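Local coordinates for protein CG5036 (Drosophila melanogaster, PDB 4IGU) that probably binds G-protein alpha subunits through its RGS domain, speeds their GTP hydrolysis and restrains release of GDP, at residues K28-T33 / Q118-M123; V38-L43 / E50-W55. All blocks are in the same frame, centred on the assembly; numbering follows the deposited sequence.

Both contacts belong to the buried centre of the RGS domain, and their centres are about 9 Å apart. Contact 2 is nested in sequence inside the loop closed by contact 1. The two are in direct touch. In contact 1, M30 CE reaches W55 CE3 of contact 2 at 3.5 Å, and Y120 CD2 packs on W55 NE1 at 3.3 Å. Further along, M123 SD lies 3.7 Å from I52 N. Helix 50-61 thus packs against both segments of contact 1. In RGS relatives the loop between the two helices of contact 2 helps meet the G alpha subunit, so contact 2 lies at the base of a probable binding loop.

Contact 1 (K28-T33 / Q118-M123); sequences KLMKST and QIYTLM
M30 meets Y120 and M123 and carries the whole contact between 28-33 and 118-123. The backbones stay well apart, with M30 CA 9.7 Å from Y120 CA. Side chains span the gap, and together they bury only 120 Å² of surface. The tight part is apolar. M30 CG approaches the ring of Y120 obliquely, 3.9 Å from CE2. The two side chains slide past each other in opposite directions. CG of Y120 stands anti to its own backbone N (chi1 -176°), which carries the ring across to M30 although the side chain does not start out pointing there. The M30 chain bends at its second and third torsions (chi2 -63°, chi3 -80°), which turns the methyl across the gap and sets it facing M123. There M30 CE touches M123 CE at 4.0 Å, and the two methionines cross at about a right angle. Both sulfurs lie off to the same side of the line between the methyls. M30 and M123 are buried.

The outer side is looser. Y120 is partly exposed, and its OH lies 4.3 Å from M30 CG. K31 is exposed and salt-bridged to D27, and just beyond it S32 caps the start of helix 33-45.

This is a join between helix 26-30 and the long helix 113-132 of the RGS domain. Helix 50-61 adds W55 beside M30 and Y120, and helix 33-45 adds F39 against M123.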
loop_
_atom_site.group_PDB
_atom_site.type_symbol
_atom_site.label_atom_id
_atom_site.label_comp_id
_atom_site.label_asym_id
_atom_site.label_seq_id
_atom_site.Cartn_x
_atom_site.Cartn_y
_atom_site.Cartn_z
ATOM N N LYS A 28 8.654 -4.365 8.244
ATOM C CA LYS A 28 9.754 -4.960 7.488
ATOM C C LYS A 28 9.341 -5.196 6.049
ATOM O O LYS A 28 10.093 -4.898 5.114
ATOM C CB LYS A 28 10.138 -6.305 8.098
ATOM C CG LYS A 28 10.969 -6.211 9.352
ATOM C CD LYS A 28 12.388 -5.806 9.024
ATOM C CE LYS A 28 13.250 -5.801 10.276
ATOM N NZ LYS A 28 12.657 -4.946 11.340
ATOM N N LEU A 29 8.140 -5.743 5.886
ATOM C CA LEU A 29 7.590 -6.008 4.563
ATOM C C LEU A 29 7.466 -4.690 3.805
ATOM O O LEU A 29 7.995 -4.543 2.703
ATOM C CB LEU A 29 6.234 -6.723 4.682
ATOM C CG LEU A 29 5.462 -7.052 3.404
ATOM C CD1 LEU A 29 6.325 -7.886 2.496
ATOM C CD2 LEU A 29 4.182 -7.796 3.714
ATOM N N MET A 30 6.810 -3.713 4.423
ATOM C CA MET A 30 6.520 -2.445 3.748
ATOM C C MET A 30 7.750 -1.573 3.457
ATOM O O MET A 30 7.700 -0.699 2.588
ATOM C CB MET A 30 5.468 -1.656 4.533
ATOM C CG MET A 30 4.103 -2.321 4.551
ATOM S SD MET A 30 3.382 -2.451 2.889
ATOM C CE MET A 30 2.755 -0.769 2.693
ATOM N N LYS A 31 8.850 -1.809 4.169
ATOM C CA LYS A 31 10.079 -1.057 3.928
ATOM C C LYS A 31 10.953 -1.670 2.831
ATOM O O LYS A 31 11.945 -1.075 2.409
ATOM C CB LYS A 31 10.886 -0.912 5.216
ATOM C CG LYS A 31 10.385 0.221 6.110
ATOM C CD LYS A 31 11.081 0.201 7.461
ATOM C CE LYS A 31 10.638 1.381 8.332
ATOM N NZ LYS A 31 11.123 1.206 9.732
ATOM N N SER A 32 10.576 -2.850 2.358
ATOM C CA SER A 32 11.373 -3.556 1.356
ATOM C C SER A 32 10.852 -3.285 -0.058
ATOM O O SER A 32 9.640 -3.352 -0.312
ATOM C CB SER A 32 11.361 -5.058 1.663
ATOM O OG SER A 32 11.976 -5.816 0.635
ATOM N N THR A 33 11.759 -2.961 -0.977
ATOM C CA THR A 33 11.361 -2.750 -2.363
ATOM C C THR A 33 10.795 -4.053 -2.908
ATOM O O THR A 33 9.767 -4.060 -3.580
ATOM C CB THR A 33 12.531 -2.288 -3.251
ATOM O OG1 THR A 33 13.031 -1.023 -2.783
ATOM C CG2 THR A 33 12.065 -2.143 -4.701
ATOM N N GLN A 118 -5.820 4.584 7.600
ATOM C CA GLN A 118 -6.906 3.611 7.604
ATOM C C GLN A 118 -6.600 2.454 6.645
ATOM O O GLN A 118 -6.808 1.274 6.967
ATOM C CB GLN A 118 -8.198 4.330 7.206
ATOM C CG GLN A 118 -9.476 3.546 7.396
ATOM C CD GLN A 118 -10.677 4.455 7.643
ATOM O OE1 GLN A 118 -11.491 4.706 6.745
ATOM N NE2 GLN A 118 -10.795 4.949 8.872
ATOM N N ILE A 119 -6.071 2.781 5.474
ATOM C CA ILE A 119 -5.721 1.747 4.504
ATOM C C ILE A 119 -4.469 0.941 4.920
ATOM O O ILE A 119 -4.416 -0.277 4.720
ATOM C CB ILE A 119 -5.569 2.327 3.078
ATOM C CG1 ILE A 119 -6.879 2.986 2.627
ATOM C CG2 ILE A 119 -5.144 1.236 2.092
ATOM C CD1 ILE A 119 -8.072 2.061 2.684
ATOM N N TYR A 120 -3.471 1.599 5.504
ATOM C CA TYR A 120 -2.320 0.863 6.049
ATOM C C TYR A 120 -2.747 -0.115 7.152
ATOM O O TYR A 120 -2.255 -1.241 7.218
ATOM C CB TYR A 120 -1.257 1.830 6.581
ATOM C CG TYR A 120 0.019 1.170 7.087
ATOM C CD1 TYR A 120 0.125 0.717 8.404
ATOM C CD2 TYR A 120 1.127 1.031 6.260
ATOM C CE1 TYR A 120 1.297 0.126 8.873
ATOM C CE2 TYR A 120 2.305 0.445 6.719
ATOM C CZ TYR A 120 2.380 -0.013 8.022
ATOM O OH TYR A 120 3.553 -0.594 8.475
ATOM N N THR A 121 -3.661 0.323 8.019
ATOM C CA THR A 121 -4.150 -0.502 9.118
ATOM C C THR A 121 -4.933 -1.693 8.565
ATOM O O THR A 121 -4.859 -2.812 9.088
ATOM C CB THR A 121 -5.044 0.322 10.073
ATOM O OG1 THR A 121 -4.284 1.408 10.626
ATOM C CG2 THR A 121 -5.594 -0.548 11.208
ATOM N N LEU A 122 -5.667 -1.441 7.487
ATOM C CA LEU A 122 -6.421 -2.474 6.792
ATOM C C LEU A 122 -5.498 -3.570 6.249
ATOM O O LEU A 122 -5.714 -4.755 6.504
ATOM C CB LEU A 122 -7.212 -1.820 5.655
ATOM C CG LEU A 122 -8.054 -2.666 4.709
ATOM C CD1 LEU A 122 -8.890 -3.608 5.515
ATOM C CD2 LEU A 122 -8.940 -1.773 3.866
ATOM N N MET A 123 -4.481 -3.179 5.485
ATOM C CA MET A 123 -3.516 -4.143 4.959
ATOM C C MET A 123 -2.809 -4.877 6.097
ATOM O O MET A 123 -2.538 -6.076 6.018
ATOM C CB MET A 123 -2.473 -3.439 4.087
ATOM C CG MET A 123 -3.003 -2.979 2.723
ATOM S SD MET A 123 -1.707 -2.181 1.749
ATOM C CE MET A 123 -1.257 -0.794 2.805
#

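Contact 2 (V38-L43 / E50-W55); sequences VFQNFL and ENILFW
I52 meets F39, Q40 and L43 in a helical hairpin of the all-helical RGS fold. Helices 33-45 and 50-61 are joined by a short loop. Their segments run roughly antiparallel, at 139°, with axes 9.4 Å apart. Walking along 50-55, E50 starts the helix and turns its carboxylate to R88 in a salt bridge. N51 starts toward helix 33-45 but adds little, and its side chain packs on L122. I52 carries most of the contact. Its CG1 is anti to the backbone N (chi1 -161°), which sends CD1 to the edge of the F39 ring, 3.8 Å from CD2. The other branch, CG2, rests 3.6 Å from Q40 CG. L43 CD1 fits against I52 CB at 3.7 Å, while L43 CG covers one face of the F39 ring. L53 lies at the outer margin and crosses Q40 at about a right angle. F54 and W55 serve other neighbours, I77 and helix 113-132. At that margin L53 CD2 sits over the flat face of the Q40 amide, 3.7 Å from Q40 OE1, which is hydrogen-bonded to R44 NH2.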
loop_
_atom_site.group_PDB
_atom_site.type_symbol
_atom_site.label_atom_id
_atom_site.label_comp_id
_atom_site.label_asym_id
_atom_site.label_seq_id
_atom_site.Cartn_x
_atom_site.Cartn_y
_atom_site.Cartn_z
ATOM N N VAL A 38 5.960 -8.389 -4.057
ATOM C CA VAL A 38 5.377 -9.698 -3.774
ATOM C C VAL A 38 4.057 -9.521 -3.044
ATOM O O VAL A 38 3.079 -10.214 -3.348
ATOM C CB VAL A 38 6.326 -10.577 -2.931
ATOM C CG1 VAL A 38 5.689 -11.933 -2.620
ATOM C CG2 VAL A 38 7.649 -10.766 -3.662
ATOM N N PHE A 39 4.025 -8.585 -2.089
ATOM C CA PHE A 39 2.794 -8.301 -1.349
ATOM C C PHE A 39 1.719 -7.754 -2.287
ATOM O O PHE A 39 0.558 -8.180 -2.229
ATOM C CB PHE A 39 3.033 -7.318 -0.188
ATOM C CG PHE A 39 1.840 -7.167 0.730
ATOM C CD1 PHE A 39 1.216 -8.294 1.259
ATOM C CD2 PHE A 39 1.356 -5.909 1.080
ATOM C CE1 PHE A 39 0.132 -8.179 2.106
ATOM C CE2 PHE A 39 0.264 -5.781 1.943
ATOM C CZ PHE A 39 -0.352 -6.916 2.448
ATOM N N GLN A 40 2.099 -6.813 -3.151
ATOM C CA GLN A 40 1.168 -6.290 -4.153
ATOM C C GLN A 40 0.653 -7.398 -5.079
ATOM O O GLN A 40 -0.518 -7.386 -5.474
ATOM C CB GLN A 40 1.811 -5.173 -4.985
ATOM C CG GLN A 40 0.847 -4.488 -5.960
ATOM C CD GLN A 40 1.532 -3.461 -6.858
ATOM O OE1 GLN A 40 1.157 -3.293 -8.017
ATOM N NE2 GLN A 40 2.540 -2.778 -6.328
ATOM N N ASN A 41 1.519 -8.352 -5.430
ATOM C CA ASN A 41 1.084 -9.483 -6.259
ATOM C C ASN A 41 0.053 -10.331 -5.537
ATOM O O ASN A 41 -0.923 -10.794 -6.127
ATOM C CB ASN A 41 2.271 -10.353 -6.692
ATOM C CG ASN A 41 3.103 -9.707 -7.789
ATOM O OD1 ASN A 41 2.652 -8.776 -8.460
ATOM N ND2 ASN A 41 4.321 -10.208 -7.987
ATOM N N PHE A 42 0.266 -10.520 -4.245
ATOM C CA PHE A 42 -0.683 -11.254 -3.436
ATOM C C PHE A 42 -2.012 -10.517 -3.333
ATOM O O PHE A 42 -3.073 -11.134 -3.399
ATOM C CB PHE A 42 -0.122 -11.500 -2.036
ATOM C CG PHE A 42 -1.115 -12.114 -1.101
ATOM C CD1 PHE A 42 -1.500 -13.441 -1.258
ATOM C CD2 PHE A 42 -1.679 -11.368 -0.074
ATOM C CE1 PHE A 42 -2.421 -14.013 -0.400
ATOM C CE2 PHE A 42 -2.602 -11.931 0.781
ATOM C CZ PHE A 42 -2.973 -13.258 0.619
ATOM N N LEU A 43 -1.952 -9.199 -3.152
ATOM C CA LEU A 43 -3.166 -8.398 -3.058
ATOM C C LEU A 43 -3.949 -8.434 -4.364
ATOM O O LEU A 43 -5.181 -8.425 -4.349
ATOM C CB LEU A 43 -2.837 -6.948 -2.698
ATOM C CG LEU A 43 -2.303 -6.732 -1.289
ATOM C CD1 LEU A 43 -1.859 -5.289 -1.103
ATOM C CD2 LEU A 43 -3.384 -7.099 -0.286
ATOM N N GLU A 50 -5.574 -2.190 -5.004
ATOM C CA GLU A 50 -5.784 -0.744 -4.936
ATOM C C GLU A 50 -5.391 -0.187 -3.572
ATOM O O GLU A 50 -5.080 1.000 -3.451
ATOM C CB GLU A 50 -7.241 -0.375 -5.240
ATOM C CG GLU A 50 -8.233 -0.888 -4.218
ATOM C CD GLU A 50 -8.745 -2.262 -4.578
ATOM O OE1 GLU A 50 -8.179 -2.868 -5.518
ATOM O OE2 GLU A 50 -9.715 -2.717 -3.936
ATOM N N ASN A 51 -5.404 -1.040 -2.553
ATOM C CA ASN A 51 -4.991 -0.623 -1.215
ATOM C C ASN A 51 -3.516 -0.207 -1.143
ATOM O O ASN A 51 -3.179 0.854 -0.609
ATOM C CB ASN A 51 -5.290 -1.736 -0.206
ATOM C CG ASN A 51 -6.755 -1.794 0.170
ATOM O OD1 ASN A 51 -7.496 -0.843 -0.073
ATOM N ND2 ASN A 51 -7.182 -2.906 0.779
ATOM N N ILE A 52 -2.626 -1.039 -1.668
ATOM C CA ILE A 52 -1.207 -0.693 -1.630
ATOM C C ILE A 52 -0.841 0.373 -2.676
ATOM O O ILE A 52 0.045 1.210 -2.453
ATOM C CB ILE A 52 -0.299 -1.957 -1.737
ATOM C CG1 ILE A 52 1.112 -1.647 -1.238
ATOM C CG2 ILE A 52 -0.312 -2.522 -3.172
ATOM C CD1 ILE A 52 2.003 -2.862 -1.093
ATOM N N LEU A 53 -1.518 0.357 -3.817
ATOM C CA LEU A 53 -1.250 1.364 -4.833
ATOM C C LEU A 53 -1.651 2.762 -4.318
ATOM O O LEU A 53 -0.929 3.745 -4.529
ATOM C CB LEU A 53 -1.958 1.005 -6.147
ATOM C CG LEU A 53 -1.343 -0.229 -6.834
ATOM C CD1 LEU A 53 -2.279 -0.861 -7.853
ATOM C CD2 LEU A 53 -0.030 0.150 -7.505
ATOM N N PHE A 54 -2.778 2.846 -3.620
ATOM C CA PHE A 54 -3.182 4.113 -2.991
ATOM C C PHE A 54 -2.146 4.520 -1.962
ATOM O O PHE A 54 -1.709 5.677 -1.921
ATOM C CB PHE A 54 -4.561 3.966 -2.330
ATOM C CG PHE A 54 -4.950 5.130 -1.431
ATOM C CD1 PHE A 54 -5.222 6.388 -1.963
ATOM C CD2 PHE A 54 -5.094 4.945 -0.060
ATOM C CE1 PHE A 54 -5.607 7.447 -1.140
ATOM C CE2 PHE A 54 -5.477 6.004 0.774
ATOM C CZ PHE A 54 -5.725 7.253 0.235
ATOM N N TRP A 55 -1.730 3.560 -1.140
ATOM C CA TRP A 55 -0.759 3.833 -0.079
ATOM C C TRP A 55 0.574 4.319 -0.657
ATOM O O TRP A 55 1.178 5.268 -0.156
ATOM C CB TRP A 55 -0.554 2.597 0.818
ATOM C CG TRP A 55 0.272 2.919 2.050
ATOM C CD1 TRP A 55 -0.187 3.378 3.250
ATOM C CD2 TRP A 55 1.702 2.847 2.171
ATOM N NE1 TRP A 55 0.866 3.582 4.117
ATOM C CE2 TRP A 55 2.035 3.264 3.473
ATOM C CE3 TRP A 55 2.731 2.464 1.296
ATOM C CZ2 TRP A 55 3.356 3.304 3.934
ATOM C CZ3 TRP A 55 4.043 2.506 1.753
ATOM C CH2 TRP A 55 4.343 2.919 3.062
#